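Local coordinates for putative exported protein (Bordetella parapertussis, PDB 3OCJ), which is of unknown function but contains a methyltransferase domain of the Rossmann-like class and may act as an S-adenosylmethionine-dependent methyltransferase, at residues G119-S124 against G187-T192. Residues are numbered along the deposited sequence; the frame is centred on the assembly and turned at random. Where two conformers were deposited one is given.
Sequences GCVVAS and GYDLLT
Ala-123 sets its methyl squarely over the centre of the Tyr-188 ring, CB lying 3.5 Å from the ring centroid in a CH-pi contact. Val-121, on the same side of the sheet, reaches the ring at its edge, CG1 3.9 Å from CD1 of Tyr-188. The phenol hydroxyl is hydrogen-bonded to OG1 of Thr-184. On the opposite face Val-122 and Leu-190 run side by side, and farther along CB of Ser-124 meets CG2 of Thr-192 at 3.6 Å; the serine hydroxyl is hydrogen-bonded to Glu-132. Between these layers the parallel strands 121-124 and 190-192 are joined by backbone bonds from Ala-123 N to Leu-190 O and from Thr-192 N to Ala-123 O. At Asp-189 the chain turns a corner, and Val-121 O accepts from both Asp-189 N (2.8 Å) and Leu-190 N (3.2 Å). The Asp-189 carboxylate, swung beside its own backbone N (chi1 -64°), accepts the N-H of Val-121 on the anti lone pair of OD2 in a nearly straight bond, 2.8 Å from Val-121 N. Strands 145-150 and 221-226 flank the pair, as expected in a Rossmann-like methyltransferase sheet. Where regular pairing breaks down, the carboxylate replaces a backbone carbonyl as acceptor, satisfying both polar backbone atoms of Val-121.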
ATOM      1  N   GLY A 119      -5.366   6.811 -25.963  1.00 18.59           N
ATOM      2  CA  GLY A 119      -5.174   5.463 -26.470  1.00 20.65           C
ATOM      3  C   GLY A 119      -4.187   4.598 -25.707  1.00 19.23           C
ATOM      4  O   GLY A 119      -3.924   3.458 -26.099  1.00 23.06           O
ATOM      5  N   CYS A 120      -3.635   5.102 -24.613  1.00 17.12           N
ATOM      6  CA  CYS A 120      -2.649   4.308 -23.896  0.50 17.97           C
ATOM      7  C   CYS A 120      -3.296   3.171 -23.114  1.00 17.73           C
ATOM      8  O   CYS A 120      -4.475   3.225 -22.753  1.00 19.25           O
ATOM      9  CB  CYS A 120      -1.768   5.173 -22.993  0.50 21.13           C
ATOM     10  SG  CYS A 120      -2.573   5.824 -21.527  0.50 18.48           S
ATOM     11  N   VAL A 121      -2.509   2.126 -22.898  1.00 17.25           N
ATOM     12  CA  VAL A 121      -2.941   0.988 -22.112  1.00 16.29           C
ATOM     13  C   VAL A 121      -2.254   1.083 -20.753  1.00 16.75           C
ATOM     14  O   VAL A 121      -1.023   1.094 -20.667  1.00 18.05           O
ATOM     15  CB  VAL A 121      -2.588  -0.340 -22.792  1.00 17.13           C
ATOM     16  CG1 VAL A 121      -3.038  -1.504 -21.929  1.00 19.31           C
ATOM     17  CG2 VAL A 121      -3.250  -0.420 -24.169  1.00 19.56           C
ATOM     18  N   VAL A 122      -3.052   1.198 -19.696  1.00 15.39           N
ATOM     19  CA  VAL A 122      -2.515   1.372 -18.352  1.00 13.75           C
ATOM     20  C   VAL A 122      -2.904   0.166 -17.508  1.00 15.85           C
ATOM     21  O   VAL A 122      -4.081  -0.197 -17.422  1.00 15.58           O
ATOM     22  CB  VAL A 122      -3.090   2.632 -17.684  1.00 15.89           C
ATOM     23  CG1 VAL A 122      -2.412   2.884 -16.347  1.00 17.01           C
ATOM     24  CG2 VAL A 122      -2.927   3.836 -18.601  1.00 20.08           C
ATOM     25  N   ALA A 123      -1.916  -0.451 -16.871  1.00 13.00           N
ATOM     26  CA  ALA A 123      -2.175  -1.605 -16.010  1.00 12.93           C
ATOM     27  C   ALA A 123      -1.903  -1.271 -14.552  1.00 13.94           C
ATOM     28  O   ALA A 123      -1.007  -0.493 -14.254  1.00 14.50           O
ATOM     29  CB  ALA A 123      -1.311  -2.776 -16.436  1.00 15.38           C
ATOM     30  N   SER A 124      -2.662  -1.877 -13.643  1.00 13.49           N
ATOM     31  CA  SER A 124      -2.371  -1.794 -12.223  1.00 12.34           C
ATOM     32  C   SER A 124      -2.213  -3.212 -11.678  1.00 10.61           C
ATOM     33  O   SER A 124      -3.073  -4.066 -11.919  1.00 13.15           O
ATOM     34  CB  SER A 124      -3.485  -1.053 -11.479  1.00 13.30           C
ATOM     35  OG  SER A 124      -3.208  -0.987 -10.085  1.00 15.23           O
ATOM     36  N   GLY A 187       2.761  -5.312 -23.268  1.00 18.27           N
ATOM     37  CA  GLY A 187       1.332  -5.091 -23.353  1.00 22.03           C
ATOM     38  C   GLY A 187       0.870  -3.733 -22.860  1.00 18.89           C
ATOM     39  O   GLY A 187      -0.217  -3.282 -23.220  1.00 22.74           O
ATOM     40  N   TYR A 188       1.683  -3.069 -22.041  1.00 15.60           N
ATOM     41  CA  TYR A 188       1.217  -1.854 -21.371  1.00 16.37           C
ATOM     42  C   TYR A 188       2.117  -0.648 -21.618  1.00 18.39           C
ATOM     43  O   TYR A 188       3.344  -0.766 -21.649  1.00 17.78           O
ATOM     44  CB  TYR A 188       1.097  -2.072 -19.852  1.00 17.18           C
ATOM     45  CG  TYR A 188       0.527  -3.415 -19.462  1.00 15.18           C
ATOM     46  CD1 TYR A 188      -0.679  -3.860 -19.990  1.00 18.45           C
ATOM     47  CD2 TYR A 188       1.192  -4.228 -18.548  1.00 17.92           C
ATOM     48  CE1 TYR A 188      -1.199  -5.092 -19.635  1.00 18.24           C
ATOM     49  CE2 TYR A 188       0.677  -5.458 -18.185  1.00 20.09           C
ATOM     50  CZ  TYR A 188      -0.512  -5.877 -18.731  1.00 19.51           C
ATOM     51  OH  TYR A 188      -1.016  -7.108 -18.362  1.00 24.44           O
ATOM     52  N   ASP A 189       1.503   0.524 -21.737  1.00 15.93           N
ATOM     53  CA  ASP A 189       2.264   1.765 -21.831  1.00 16.34           C
ATOM     54  C   ASP A 189       2.684   2.269 -20.458  1.00 15.31           C
ATOM     55  O   ASP A 189       3.731   2.905 -20.298  1.00 15.87           O
ATOM     56  CB  ASP A 189       1.422   2.826 -22.528  1.00 16.42           C
ATOM     57  CG  ASP A 189       1.115   2.454 -23.951  1.00 19.24           C
ATOM     58  OD1 ASP A 189       2.051   2.487 -24.781  1.00 25.91           O
ATOM     59  OD2 ASP A 189      -0.045   2.103 -24.232  1.00 20.78           O
ATOM     60  N   LEU A 190       1.837   1.994 -19.478  1.00 13.89           N
ATOM     61  CA  LEU A 190       2.021   2.471 -18.117  1.00 15.55           C
ATOM     62  C   LEU A 190       1.621   1.353 -17.172  1.00 13.32           C
ATOM     63  O   LEU A 190       0.615   0.676 -17.405  1.00 15.20           O
ATOM     64  CB  LEU A 190       1.112   3.671 -17.867  1.00 18.68           C
ATOM     65  CG  LEU A 190       1.698   5.075 -17.866  1.00 34.70           C
ATOM     66  CD1 LEU A 190       0.561   6.078 -17.746  1.00 24.43           C
ATOM     67  CD2 LEU A 190       2.678   5.225 -16.710  1.00 27.16           C
ATOM     68  N   LEU A 191       2.396   1.138 -16.117  1.00 11.44           N
ATOM     69  CA  LEU A 191       2.051   0.121 -15.123  1.00 12.03           C
ATOM     70  C   LEU A 191       2.248   0.737 -13.750  1.00 12.60           C
ATOM     71  O   LEU A 191       3.282   1.352 -13.481  1.00 13.59           O
ATOM     72  CB  LEU A 191       2.922  -1.137 -15.289  1.00 14.93           C
ATOM     73  CG  LEU A 191       2.517  -2.358 -14.442  1.00 17.16           C
ATOM     74  CD1 LEU A 191       2.914  -3.689 -15.090  1.00 19.19           C
ATOM     75  CD2 LEU A 191       3.068  -2.282 -13.015  1.00 16.24           C
ATOM     76  N   THR A 192       1.241   0.615 -12.898  1.00 12.11           N
ATOM     77  CA  THR A 192       1.354   1.089 -11.534  1.00 12.86           C
ATOM     78  C   THR A 192       1.239  -0.084 -10.542  1.00 10.36           C
ATOM     79  O   THR A 192       0.466  -1.028 -10.760  1.00 12.53           O
ATOM     80  CB  THR A 192       0.319   2.194 -11.253  1.00 14.63           C
ATOM     81  OG1 THR A 192       0.499   2.701  -9.927  1.00 17.38           O
ATOM     82  CG2 THR A 192      -1.096   1.665 -11.436  1.00 16.53           C
TER